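Local coordinates for protein dihydroxyacetone kinase (Citrobacter freundii, PDB 1UN8) that phosphorylates dihydroxyacetone at the expense of ATP, working as a homodimer with a substrate-binding DhaK part and a lipid-holding, eight-helix ATP-binding barrel, at residues T10-D15 against G80-S85; P25-A30 against V42-N47; I38-R43 against A76-D81; N49-I54 against G100-L105; A94-T99 against L128-E133. All coordinates share one frame; numbering follows the deposited sequence.

Overall arrangement
From the N terminus, interaction 1 sets the start of helix 12-22 against the corner after strand 76-80, closing a long loop next to a substrate-binding residue. Nested inside that loop, interaction 2 closes the hairpin of strands 29-32 and 40-43. Interaction 3 starts where interaction 2 ends, pairs strand 40-43 with 76-80 and finishes on Gly80 and Asp81, which it shares with interaction 1. Interaction 4 crosses both 1 and 3, joining strand 52-59 in parallel to 104-109. Interaction 5, crossing 4, brings the end of helix 88-98 to the turn before strand 132-137. Thus 2, 3 and 4 join strands within the six-stranded mixed sheet; 1 and 5 bring helix ends to it.

Interaction 1 of 5, residues T10-D15 against G80-S85; sequences THLVSD and GDVFAS
Beside the substrate-binding Ser59, the first turn of helix 12-22 rests on the corner that the chain turns after strand 76-80, and Val13 makes most of the contact. One branch of this valine does the work: CG2 lies 3.4 Å from Gly80 O and 3.6 Å from Asp81 CA, while CG1, anti to the backbone N (chi1 172°), leans on the same Gly80 carbonyl from farther off. Beside it Leu12 crosses Val82 at a slant, Leu12 CG lying 4.0 Å from Val82 CG2.

No direct hydrogen bond spans the gap; a water does the bridging. It accepts from Val13 N at 2.8 Å and lies 3.3 Å from Asp81 OD2, toward which it can turn a proton. That carboxylate oxygen also takes Val82 N at 2.6 Å, on its anti side, and forms a salt bridge with Arg9. Several donors thus hold the Asp81 carboxylate at the head of the type II turn Asp81-Ala84.

Phe83 of this turn meets the active-site His220, which forms the covalent intermediate, edge-to-face, and its ring also meets that of substrate-binding His61. Gly80 O is bonded by the Ser59 hydroxyl. Val13 packs against Arg39, while Leu12 reaches Ile271 of the second subunit, so the helix start lies between the ends of strands 40-43 and 76-80 and the dimer partner.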
# COMPACT_ATOMS: atom_id res chain seq x y z
N THR A 10 15.27 -15.62 9.72
CA THR A 10 14.59 -16.90 9.90
C THR A 10 13.22 -16.81 10.56
O THR A 10 12.42 -17.73 10.43
CB THR A 10 15.46 -17.93 10.71
OG1 THR A 10 15.66 -17.47 12.05
CG2 THR A 10 16.82 -18.12 10.04
N HIS A 11 12.92 -15.70 11.24
CA HIS A 11 11.61 -15.53 11.89
C HIS A 11 10.67 -14.64 11.09
O HIS A 11 9.52 -14.41 11.49
CB HIS A 11 11.79 -14.94 13.29
CG HIS A 11 12.52 -15.84 14.24
ND1 HIS A 11 12.89 -15.44 15.51
CD2 HIS A 11 12.95 -17.12 14.11
CE1 HIS A 11 13.52 -16.43 16.12
NE2 HIS A 11 13.57 -17.46 15.29
N LEU A 12 11.16 -14.14 9.95
CA LEU A 12 10.42 -13.24 9.07
C LEU A 12 8.96 -13.62 8.87
O LEU A 12 8.05 -12.88 9.29
CB LEU A 12 11.14 -13.17 7.71
CG LEU A 12 10.89 -12.14 6.58
CD1 LEU A 12 9.44 -11.69 6.55
CD2 LEU A 12 11.80 -10.96 6.77
N VAL A 13 8.72 -14.76 8.21
CA VAL A 13 7.36 -15.19 7.95
C VAL A 13 6.55 -15.35 9.23
O VAL A 13 5.39 -14.95 9.29
CB VAL A 13 7.34 -16.52 7.18
CG1 VAL A 13 5.91 -17.05 7.11
CG2 VAL A 13 7.90 -16.32 5.79
N SER A 14 7.16 -15.93 10.26
CA SER A 14 6.46 -16.11 11.52
C SER A 14 6.05 -14.76 12.10
O SER A 14 4.92 -14.60 12.59
CB SER A 14 7.34 -16.82 12.54
OG SER A 14 6.64 -16.98 13.76
N ASP A 15 6.94 -13.78 12.04
CA ASP A 15 6.59 -12.46 12.55
C ASP A 15 5.42 -11.84 11.77
O ASP A 15 4.55 -11.16 12.35
CB ASP A 15 7.81 -11.54 12.53
CG ASP A 15 8.92 -12.01 13.49
OD1 ASP A 15 8.59 -12.63 14.52
OD2 ASP A 15 10.11 -11.75 13.22
N GLY A 80 4.80 -20.61 3.30
CA GLY A 80 6.18 -21.00 3.12
C GLY A 80 7.02 -19.78 3.43
O GLY A 80 6.48 -18.74 3.85
N ASP A 81 8.32 -19.89 3.26
CA ASP A 81 9.19 -18.75 3.52
C ASP A 81 8.93 -17.76 2.37
O ASP A 81 8.14 -18.04 1.45
CB ASP A 81 10.65 -19.21 3.54
CG ASP A 81 11.55 -18.25 4.29
OD1 ASP A 81 12.61 -18.70 4.77
OD2 ASP A 81 11.21 -17.06 4.39
N VAL A 82 9.59 -16.61 2.42
CA VAL A 82 9.42 -15.60 1.39
C VAL A 82 9.67 -16.15 -0.00
O VAL A 82 10.78 -16.61 -0.31
CB VAL A 82 10.37 -14.41 1.61
CG1 VAL A 82 10.06 -13.32 0.60
CG2 VAL A 82 10.22 -13.88 3.02
N PHE A 83 8.64 -16.10 -0.85
CA PHE A 83 8.76 -16.58 -2.22
C PHE A 83 9.27 -18.00 -2.34
O PHE A 83 9.89 -18.37 -3.34
CB PHE A 83 9.67 -15.65 -3.02
CG PHE A 83 9.11 -14.28 -3.23
CD1 PHE A 83 9.86 -13.31 -3.92
CD2 PHE A 83 7.83 -13.95 -2.79
CE1 PHE A 83 9.33 -12.04 -4.16
CE2 PHE A 83 7.30 -12.68 -3.02
CZ PHE A 83 8.05 -11.72 -3.71
N ALA A 84 8.99 -18.81 -1.32
CA ALA A 84 9.42 -20.21 -1.30
C ALA A 84 8.26 -21.10 -0.87
O ALA A 84 7.59 -20.81 0.12
CB ALA A 84 10.58 -20.38 -0.34
N SER A 85 8.02 -22.17 -1.62
CA SER A 85 6.92 -23.08 -1.32
C SER A 85 7.00 -23.72 0.06
O SER A 85 8.10 -23.98 0.58
CB SER A 85 6.86 -24.20 -2.37
OG SER A 85 6.51 -23.71 -3.65
O HOH W 1 10.90 -16.43 7.60

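Interaction 2 of 5, residues P25-A30 against V42-N47; sequences PWNNLA and VRRDLN
Asn28 to Ala30 and Val42 to Arg44 form the open end of a beta hairpin, antiparallel at Leu29-Ala30 but splaying apart, with 130° between the two directions; Leu29 faces Arg43 as a non-hydrogen-bonded pair and Ala30 faces Val42 as a hydrogen-bonded one. Strands 29-32 and 40-43 make up this hairpin, at one margin of the six-stranded sheet as counted in this chain. Ala30 and Val42 bond to each other through both N-H and C=O groups: Ala30 N to Val42 O and Val42 N to Ala30 O are each 2.8 Å. Past the regular pairing Arg44 N still reaches Asn28 O, at 3.1 Å, and Arg43 CA points a C-H at that same oxygen.

Among the side chains Arg44 contributes most. Its chain bends at chi2 and chi3 and runs across Ala30 and Leu29 to Asn27: CG rests on Ala30 CB at 3.7 Å, CD comes to Leu29 O, and the guanidinium crosses the Asn27 side chain at a slant, planes 23° apart, with Asn27 ND2 over one face. Arg43 points to the side of the sheet that carries Leu29, and its guanidinium leads off to a salt bridge with Glu167. Ala30 and Val42, on the other side, pack against Val339 of the second subunit, which places this part of the hairpin at the dimer interface. Where the strands have already parted, Asn28 CB touches Asp45 OD1, and Arg44 NE gives a weak, bent hydrogen bond to Asn27 O, 2.8 Å long with 128° at the hydrogen.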
# COMPACT_ATOMS: atom_id res chain seq x y z
N PRO A 25 -9.45 -8.33 12.30
CA PRO A 25 -10.71 -7.65 12.58
C PRO A 25 -11.72 -8.57 13.28
O PRO A 25 -12.40 -8.14 14.21
CB PRO A 25 -11.20 -7.25 11.19
CG PRO A 25 -9.96 -7.16 10.39
CD PRO A 25 -9.17 -8.35 10.86
N TRP A 26 -11.81 -9.82 12.82
CA TRP A 26 -12.75 -10.78 13.40
C TRP A 26 -12.16 -11.61 14.53
O TRP A 26 -12.89 -12.31 15.24
CB TRP A 26 -13.28 -11.73 12.32
CG TRP A 26 -13.89 -11.06 11.14
CD1 TRP A 26 -13.24 -10.65 10.01
CD2 TRP A 26 -15.26 -10.69 10.98
NE1 TRP A 26 -14.13 -10.04 9.16
CE2 TRP A 26 -15.38 -10.04 9.72
CE3 TRP A 26 -16.41 -10.83 11.78
CZ2 TRP A 26 -16.59 -9.54 9.24
CZ3 TRP A 26 -17.62 -10.33 11.30
CH2 TRP A 26 -17.70 -9.69 10.05
N ASN A 27 -10.85 -11.53 14.71
CA ASN A 27 -10.21 -12.31 15.76
C ASN A 27 -10.58 -13.78 15.54
O ASN A 27 -10.81 -14.53 16.50
CB ASN A 27 -10.68 -11.84 17.13
CG ASN A 27 -9.91 -12.49 18.26
OD1 ASN A 27 -10.41 -12.60 19.38
ND2 ASN A 27 -8.69 -12.95 17.97
N ASN A 28 -10.62 -14.18 14.27
CA ASN A 28 -10.98 -15.54 13.90
C ASN A 28 -9.79 -16.30 13.35
O ASN A 28 -9.96 -17.30 12.66
CB ASN A 28 -12.05 -15.51 12.82
CG ASN A 28 -11.58 -14.84 11.54
OD1 ASN A 28 -10.68 -13.99 11.57
ND2 ASN A 28 -12.18 -15.21 10.41
N LEU A 29 -8.58 -15.84 13.66
CA LEU A 29 -7.39 -16.51 13.17
C LEU A 29 -6.58 -17.08 14.31
O LEU A 29 -6.56 -16.53 15.40
CB LEU A 29 -6.54 -15.52 12.36
CG LEU A 29 -7.33 -14.77 11.28
CD1 LEU A 29 -6.50 -13.61 10.74
CD2 LEU A 29 -7.74 -15.74 10.18
N ALA A 30 -5.91 -18.20 14.06
CA ALA A 30 -5.09 -18.82 15.08
C ALA A 30 -3.96 -19.60 14.46
O ALA A 30 -4.13 -20.25 13.42
CB ALA A 30 -5.96 -19.75 15.93
N VAL A 42 -4.91 -21.03 10.86
CA VAL A 42 -6.21 -21.64 10.66
C VAL A 42 -7.29 -20.82 11.34
O VAL A 42 -7.00 -20.01 12.22
CB VAL A 42 -6.23 -23.06 11.23
CG1 VAL A 42 -6.40 -23.02 12.74
CG2 VAL A 42 -7.33 -23.85 10.57
N ARG A 43 -8.53 -21.02 10.92
CA ARG A 43 -9.64 -20.28 11.51
C ARG A 43 -10.12 -20.94 12.79
O ARG A 43 -10.01 -22.16 12.95
CB ARG A 43 -10.78 -20.19 10.51
CG ARG A 43 -11.17 -21.51 9.91
CD ARG A 43 -12.12 -21.33 8.74
NE ARG A 43 -13.44 -20.85 9.15
CZ ARG A 43 -14.49 -20.77 8.34
NH1 ARG A 43 -14.38 -21.14 7.07
NH2 ARG A 43 -15.66 -20.34 8.81
N ARG A 44 -10.63 -20.13 13.71
CA ARG A 44 -11.13 -20.62 14.99
C ARG A 44 -12.57 -21.12 14.82
O ARG A 44 -13.12 -21.79 15.69
CB ARG A 44 -11.05 -19.50 16.03
CG ARG A 44 -9.62 -19.15 16.41
CD ARG A 44 -9.40 -17.66 16.47
NE ARG A 44 -10.09 -17.03 17.59
CZ ARG A 44 -9.76 -17.22 18.87
NH1 ARG A 44 -8.74 -18.02 19.18
NH2 ARG A 44 -10.44 -16.61 19.82
N ASP A 45 -13.15 -20.81 13.66
CA ASP A 45 -14.51 -21.22 13.31
C ASP A 45 -14.49 -22.62 12.73
O ASP A 45 -15.36 -22.96 11.94
CB ASP A 45 -15.09 -20.31 12.23
CG ASP A 45 -15.39 -18.93 12.74
OD1 ASP A 45 -14.48 -18.31 13.33
OD2 ASP A 45 -16.54 -18.47 12.53
N LEU A 46 -13.51 -23.43 13.09
CA LEU A 46 -13.44 -24.77 12.52
C LEU A 46 -14.72 -25.60 12.57
O LEU A 46 -15.14 -26.05 13.63
CB LEU A 46 -12.32 -25.57 13.16
CG LEU A 46 -11.11 -25.75 12.24
CD1 LEU A 46 -10.25 -26.89 12.76
CD2 LEU A 46 -11.58 -26.06 10.82
N ASN A 47 -15.34 -25.78 11.40
CA ASN A 47 -16.55 -26.59 11.28
C ASN A 47 -16.30 -27.71 10.28
O ASN A 47 -16.71 -27.62 9.12
CB ASN A 47 -17.73 -25.73 10.80
CG ASN A 47 -18.99 -26.57 10.54
OD1 ASN A 47 -19.05 -27.75 10.91
ND2 ASN A 47 -19.98 -25.96 9.91

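Interaction 3 of 5, residues I38-R43 against A76-D81; sequences IRIVVR and AAVCGD
Three backbone hydrogen bonds join Arg39-Val41 to Ala77-Cys79: Val41 N to Ala77 O at 3.2 Å, Ala77 N to Val41 O at 3.0 Å, and Cys79 N to Arg39 O at 2.9 Å. The N-to-C directions of the two short strand segments differ by 173°, so they are almost exactly antiparallel. Where the pairing runs out a water carries it on, accepting from Arg39 N at 2.6 Å and donating to Cys79 O at 2.7 Å.

Apolar packing divides between two faces. Ile40, Val42, Val78 and Ala76 share one, where Ile40 CG1 meets Val78 CG1 and Val42 CG2, the branch anti to the backbone N, sits 3.8 Å from Ala76 CB; helix 88-98 lies against this side. Val41 and Ala77 face the other way, toward Ile69. The aliphatic start of Arg39 lies on the Cys79 carbonyl, its CB 3.4 Å from Cys79 O.

As for the charged ends, the Arg39 chain bends at chi3 toward the corner at Asp81, but the two do not touch: Arg39 NH2 is 5.0 Å from Asp81 OD1, and the aspartate's salt bridge is with Arg9.

This is antiparallel pairing inside a mixed alpha/beta sheet, with Cys79 packing on the substrate-binding Ser59.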
# COMPACT_ATOMS: atom_id res chain seq x y z
N ILE A 38 7.02 -25.30 10.26
CA ILE A 38 5.70 -25.39 9.66
C ILE A 38 4.96 -24.14 10.09
O ILE A 38 4.84 -23.87 11.29
CB ILE A 38 4.93 -26.66 10.13
CG1 ILE A 38 5.46 -27.88 9.36
CG2 ILE A 38 3.44 -26.53 9.89
CD1 ILE A 38 6.07 -28.97 10.26
N ARG A 39 4.46 -23.38 9.12
CA ARG A 39 3.75 -22.14 9.42
C ARG A 39 2.34 -22.15 8.88
O ARG A 39 2.08 -21.70 7.76
CB ARG A 39 4.57 -20.96 8.88
CG ARG A 39 5.64 -20.49 9.87
CD ARG A 39 6.81 -19.78 9.22
NE ARG A 39 7.45 -20.67 8.26
CZ ARG A 39 8.75 -20.71 8.02
NH1 ARG A 39 9.59 -19.91 8.67
NH2 ARG A 39 9.22 -21.56 7.12
N ILE A 40 1.42 -22.65 9.70
CA ILE A 40 0.02 -22.74 9.33
C ILE A 40 -0.90 -21.86 10.16
O ILE A 40 -0.80 -21.82 11.39
CB ILE A 40 -0.49 -24.18 9.49
CG1 ILE A 40 0.47 -25.14 8.78
CG2 ILE A 40 -1.91 -24.28 8.95
CD1 ILE A 40 -0.17 -26.49 8.39
N VAL A 41 -1.78 -21.14 9.48
CA VAL A 41 -2.73 -20.29 10.16
C VAL A 41 -4.06 -20.91 9.84
O VAL A 41 -4.32 -21.28 8.70
CB VAL A 41 -2.74 -18.85 9.63
CG1 VAL A 41 -3.92 -18.09 10.23
CG2 VAL A 41 -1.44 -18.17 10.00
N VAL A 42 -4.91 -21.03 10.86
CA VAL A 42 -6.21 -21.64 10.66
C VAL A 42 -7.29 -20.82 11.34
O VAL A 42 -7.00 -20.01 12.22
CB VAL A 42 -6.23 -23.06 11.23
CG1 VAL A 42 -6.40 -23.02 12.74
CG2 VAL A 42 -7.33 -23.85 10.57
N ARG A 43 -8.53 -21.02 10.92
CA ARG A 43 -9.64 -20.28 11.51
C ARG A 43 -10.12 -20.94 12.79
O ARG A 43 -10.01 -22.16 12.95
CB ARG A 43 -10.78 -20.19 10.51
CG ARG A 43 -11.17 -21.51 9.91
CD ARG A 43 -12.12 -21.33 8.74
NE ARG A 43 -13.44 -20.85 9.15
CZ ARG A 43 -14.49 -20.77 8.34
NH1 ARG A 43 -14.38 -21.14 7.07
NH2 ARG A 43 -15.66 -20.34 8.81
N ALA A 76 -7.83 -22.56 5.92
CA ALA A 76 -6.48 -22.46 6.45
C ALA A 76 -5.55 -22.05 5.32
O ALA A 76 -5.91 -22.14 4.15
CB ALA A 76 -6.05 -23.81 7.02
N ALA A 77 -4.35 -21.61 5.67
CA ALA A 77 -3.35 -21.20 4.67
C ALA A 77 -2.00 -21.74 5.12
O ALA A 77 -1.63 -21.63 6.29
CB ALA A 77 -3.31 -19.66 4.55
N VAL A 78 -1.27 -22.34 4.19
CA VAL A 78 0.03 -22.89 4.52
C VAL A 78 1.06 -21.90 3.99
O VAL A 78 1.18 -21.72 2.77
CB VAL A 78 0.23 -24.27 3.87
CG1 VAL A 78 1.26 -25.08 4.65
CG2 VAL A 78 -1.11 -25.01 3.78
N CYS A 79 1.79 -21.27 4.91
CA CYS A 79 2.78 -20.25 4.58
C CYS A 79 4.23 -20.72 4.50
O CYS A 79 4.81 -21.17 5.49
CB CYS A 79 2.69 -19.12 5.61
SG CYS A 79 1.00 -18.53 5.89
N GLY A 80 4.80 -20.61 3.30
CA GLY A 80 6.18 -21.00 3.12
C GLY A 80 7.02 -19.78 3.43
O GLY A 80 6.48 -18.74 3.85
N ASP A 81 8.32 -19.89 3.26
CA ASP A 81 9.19 -18.75 3.52
C ASP A 81 8.93 -17.76 2.37
O ASP A 81 8.14 -18.04 1.45
CB ASP A 81 10.65 -19.21 3.54
CG ASP A 81 11.55 -18.25 4.29
OD1 ASP A 81 12.61 -18.70 4.77
OD2 ASP A 81 11.21 -17.06 4.39
O HOH W 2 4.29 -23.62 6.52

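Interaction 4 of 5, residues N49-I54 against G100-L105; sequences NNVAVI and GEAGCL
Val51 to Ile54 lie parallel to Gly103-Leu105, and the close packing is along strands 52-59 and 104-109. Ala52 uses both its amide and its carbonyl: Ala52 N to Gly103 O is 3.0 Å, and Leu105 N to Ala52 O is 2.7 Å. Ile54 N then continues to Leu105 O. Ala52 and Cys104 turn to the same face, their CB atoms 3.6 Å apart, and that side is covered by Thr99 and helix 88-98. On the other face Val53 and Leu105 meet helix 155-167, where both pack on Ala162.

Val51 marks the change to the looser end. Its two methyls lie along the end of the turn: CG1, anti to the backbone N (chi1 169°), touches Gly103 O at 3.3 Å, while CG2 lies against Ala102. Beyond it the chains separate, and Asn49 and Asn50 direct their side chains away from the other segment. Here Ala102 CB touches the carbonyl oxygens of both Asn49 and Asn50, 3.6 Å from Asn49 O.

A water sits in the widening gap, donating to Asn50 O and Gly103 O, each at 2.9 Å, and accepting from Gly100 N. Gly103 O is therefore shared between the water and Ala52 N, so that where the type I turn Gly100-Gly103 enters the parallel pairing, a single water bridges the chains at the point where direct strand bonds stop.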
# COMPACT_ATOMS: atom_id res chain seq x y z
N ASN A 49 -17.70 -30.13 9.42
CA ASN A 49 -18.85 -30.75 8.76
C ASN A 49 -18.87 -30.26 7.33
O ASN A 49 -19.37 -30.94 6.44
CB ASN A 49 -20.16 -30.37 9.46
CG ASN A 49 -20.34 -31.09 10.77
OD1 ASN A 49 -20.07 -32.29 10.87
ND2 ASN A 49 -20.80 -30.37 11.79
N ASN A 50 -18.34 -29.06 7.11
CA ASN A 50 -18.26 -28.49 5.78
C ASN A 50 -16.92 -28.84 5.15
O ASN A 50 -15.97 -29.23 5.85
CB ASN A 50 -18.42 -26.97 5.81
CG ASN A 50 -19.87 -26.55 5.99
OD1 ASN A 50 -20.78 -27.20 5.49
ND2 ASN A 50 -20.08 -25.43 6.69
N VAL A 51 -16.83 -28.71 3.84
CA VAL A 51 -15.59 -29.01 3.14
C VAL A 51 -14.55 -27.95 3.43
O VAL A 51 -14.85 -26.76 3.43
CB VAL A 51 -15.82 -29.09 1.61
CG1 VAL A 51 -14.48 -29.13 0.89
CG2 VAL A 51 -16.65 -30.32 1.27
N ALA A 52 -13.33 -28.38 3.71
CA ALA A 52 -12.25 -27.46 3.99
C ALA A 52 -11.63 -26.94 2.69
O ALA A 52 -11.41 -27.70 1.74
CB ALA A 52 -11.19 -28.15 4.84
N VAL A 53 -11.35 -25.64 2.65
CA VAL A 53 -10.71 -25.03 1.48
C VAL A 53 -9.34 -24.51 1.94
O VAL A 53 -9.25 -23.44 2.55
CB VAL A 53 -11.55 -23.85 0.93
CG1 VAL A 53 -10.89 -23.26 -0.30
CG2 VAL A 53 -12.96 -24.31 0.62
N ILE A 54 -8.28 -25.24 1.64
CA ILE A 54 -6.92 -24.87 2.05
C ILE A 54 -6.15 -24.21 0.91
O ILE A 54 -6.31 -24.58 -0.26
CB ILE A 54 -6.12 -26.09 2.53
CG1 ILE A 54 -6.58 -26.51 3.93
CG2 ILE A 54 -4.63 -25.79 2.52
CD1 ILE A 54 -6.01 -27.84 4.39
N GLY A 100 -12.37 -32.93 7.74
CA GLY A 100 -13.25 -33.95 8.27
C GLY A 100 -13.66 -34.87 7.13
O GLY A 100 -13.09 -34.81 6.04
N GLU A 101 -14.65 -35.73 7.37
CA GLU A 101 -15.09 -36.66 6.34
C GLU A 101 -15.49 -35.96 5.04
O GLU A 101 -15.38 -36.54 3.97
CB GLU A 101 -16.25 -37.51 6.85
CG GLU A 101 -15.81 -38.85 7.44
CD GLU A 101 -16.92 -39.53 8.23
OE1 GLU A 101 -17.22 -39.07 9.36
OE2 GLU A 101 -17.49 -40.53 7.72
N ALA A 102 -15.95 -34.72 5.15
CA ALA A 102 -16.38 -33.97 3.97
C ALA A 102 -15.25 -33.75 2.96
O ALA A 102 -15.51 -33.50 1.78
CB ALA A 102 -16.96 -32.62 4.40
N GLY A 103 -14.01 -33.85 3.43
CA GLY A 103 -12.87 -33.65 2.55
C GLY A 103 -12.44 -32.19 2.41
O GLY A 103 -13.07 -31.28 2.97
N CYS A 104 -11.36 -31.97 1.67
CA CYS A 104 -10.85 -30.62 1.46
C CYS A 104 -10.38 -30.37 0.03
O CYS A 104 -9.93 -31.29 -0.67
CB CYS A 104 -9.68 -30.32 2.39
SG CYS A 104 -8.19 -31.21 1.93
N LEU A 105 -10.49 -29.11 -0.37
CA LEU A 105 -10.06 -28.67 -1.69
C LEU A 105 -8.80 -27.83 -1.54
O LEU A 105 -8.80 -26.82 -0.82
CB LEU A 105 -11.16 -27.83 -2.34
CG LEU A 105 -10.69 -26.99 -3.53
CD1 LEU A 105 -10.19 -27.93 -4.62
CD2 LEU A 105 -11.82 -26.10 -4.04
O HOH W 3 -13.81 -31.17 5.73

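Interaction 5 of 5, residues A94-T99 against L128-E133; sequences AIQAVT and LGYNVE
With chi1 at -61°, CG of Tyr130 stands anti to the carbonyl carbon, and this carries the ring and its hydroxyl across to helix 88-98; chi2 of 90° turns one ring face to Ile95 and an edge to Thr99. Gln96, slightly bent at chi2, brings its amide oxygen to meet the hydroxyl. Tyr130 OH donates to Gln96 OE1 over 2.8 Å, on an in-plane lone pair, with the amide and ring planes 80° apart. Gln96 NE2 is bonded to Ala344 O of the second subunit, which helps to orient the amide.

Ile95 CG2 sits over its face of the ring, toward the rim, 4.2 Å from Tyr130 CG. At the edge, Thr99 O lies in the ring plane, 3.7 Å from Tyr130 CE2, while Thr99 CB and CG2 touch Tyr130 CD2.

Here the last turn of helix 88-98 meets the connection from helix 112-127 to strand 132-137 of the alpha/beta sheet. A Schellman motif with Gly129 at C-prime ends that second helix, and Tyr130 follows directly. On the first helix, Thr99 OG1 bonds back to Ile95 O at 2.7 Å. The Leu128 side chain crosses that of Gln96 at about a right angle, its CD1 3.9 Å from Gln96 OE1.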
# COMPACT_ATOMS: atom_id res chain seq x y z
N ALA A 94 -1.72 -29.38 7.71
CA ALA A 94 -2.92 -28.55 7.61
C ALA A 94 -4.15 -29.38 7.24
O ALA A 94 -5.23 -29.19 7.78
CB ALA A 94 -2.70 -27.45 6.59
N ILE A 95 -3.97 -30.30 6.30
CA ILE A 95 -5.06 -31.15 5.83
C ILE A 95 -5.63 -31.94 7.01
O ILE A 95 -6.83 -31.89 7.29
CB ILE A 95 -4.55 -32.15 4.73
CG1 ILE A 95 -4.51 -31.46 3.36
CG2 ILE A 95 -5.49 -33.36 4.65
CD1 ILE A 95 -3.88 -30.09 3.38
N GLN A 96 -4.76 -32.66 7.71
CA GLN A 96 -5.15 -33.46 8.86
C GLN A 96 -5.73 -32.61 9.98
O GLN A 96 -6.58 -33.08 10.75
CB GLN A 96 -3.94 -34.19 9.43
CG GLN A 96 -3.27 -35.14 8.48
CD GLN A 96 -2.64 -36.30 9.22
OE1 GLN A 96 -3.35 -37.19 9.71
NE2 GLN A 96 -1.32 -36.28 9.34
N ALA A 97 -5.28 -31.37 10.08
CA ALA A 97 -5.74 -30.50 11.15
C ALA A 97 -7.13 -29.91 11.00
O ALA A 97 -7.79 -29.63 12.00
CB ALA A 97 -4.74 -29.39 11.33
N VAL A 98 -7.59 -29.74 9.77
CA VAL A 98 -8.89 -29.11 9.55
C VAL A 98 -9.84 -29.86 8.65
O VAL A 98 -10.93 -29.36 8.34
CB VAL A 98 -8.71 -27.69 8.95
CG1 VAL A 98 -7.81 -26.87 9.84
CG2 VAL A 98 -8.12 -27.79 7.55
N THR A 99 -9.44 -31.04 8.20
CA THR A 99 -10.28 -31.81 7.30
C THR A 99 -11.05 -32.93 7.97
O THR A 99 -10.47 -33.77 8.68
CB THR A 99 -9.45 -32.40 6.14
OG1 THR A 99 -8.72 -31.35 5.50
CG2 THR A 99 -10.37 -33.05 5.10
N LEU A 128 -4.18 -41.78 3.85
CA LEU A 128 -4.67 -41.73 5.21
C LEU A 128 -6.20 -41.65 5.26
O LEU A 128 -6.79 -41.38 6.30
CB LEU A 128 -4.06 -40.53 5.95
CG LEU A 128 -2.54 -40.61 6.14
CD1 LEU A 128 -2.01 -39.27 6.69
CD2 LEU A 128 -2.21 -41.76 7.08
N GLY A 129 -6.84 -41.87 4.12
CA GLY A 129 -8.29 -41.85 4.10
C GLY A 129 -9.01 -40.54 3.88
O GLY A 129 -10.24 -40.51 3.78
N TYR A 130 -8.27 -39.43 3.82
CA TYR A 130 -8.93 -38.15 3.60
C TYR A 130 -9.35 -38.01 2.14
O TYR A 130 -8.71 -38.58 1.25
CB TYR A 130 -7.99 -36.98 3.94
CG TYR A 130 -7.52 -36.93 5.37
CD1 TYR A 130 -6.35 -37.57 5.76
CD2 TYR A 130 -8.22 -36.19 6.33
CE1 TYR A 130 -5.88 -37.49 7.07
CE2 TYR A 130 -7.76 -36.10 7.65
CZ TYR A 130 -6.59 -36.75 8.01
OH TYR A 130 -6.11 -36.68 9.30
N ASN A 131 -10.43 -37.28 1.90
CA ASN A 131 -10.88 -37.05 0.54
C ASN A 131 -10.28 -35.70 0.14
O ASN A 131 -10.58 -34.68 0.75
CB ASN A 131 -12.40 -36.98 0.46
CG ASN A 131 -13.03 -38.35 0.56
OD1 ASN A 131 -14.15 -38.55 0.10
ND2 ASN A 131 -12.33 -39.30 1.16
N VAL A 132 -9.44 -35.72 -0.89
CA VAL A 132 -8.77 -34.51 -1.33
C VAL A 132 -8.89 -34.22 -2.82
O VAL A 132 -8.88 -35.14 -3.65
CB VAL A 132 -7.28 -34.56 -0.99
CG1 VAL A 132 -6.66 -33.18 -1.16
CG2 VAL A 132 -7.09 -35.08 0.43
N GLU A 133 -8.99 -32.94 -3.15
CA GLU A 133 -9.05 -32.50 -4.53
C GLU A 133 -8.12 -31.28 -4.65
O GLU A 133 -7.96 -30.51 -3.70
CB GLU A 133 -10.47 -32.11 -4.93
CG GLU A 133 -11.43 -33.29 -5.11
CD GLU A 133 -10.90 -34.37 -6.05
OE1 GLU A 133 -10.16 -34.04 -7.01
OE2 GLU A 133 -11.23 -35.55 -5.85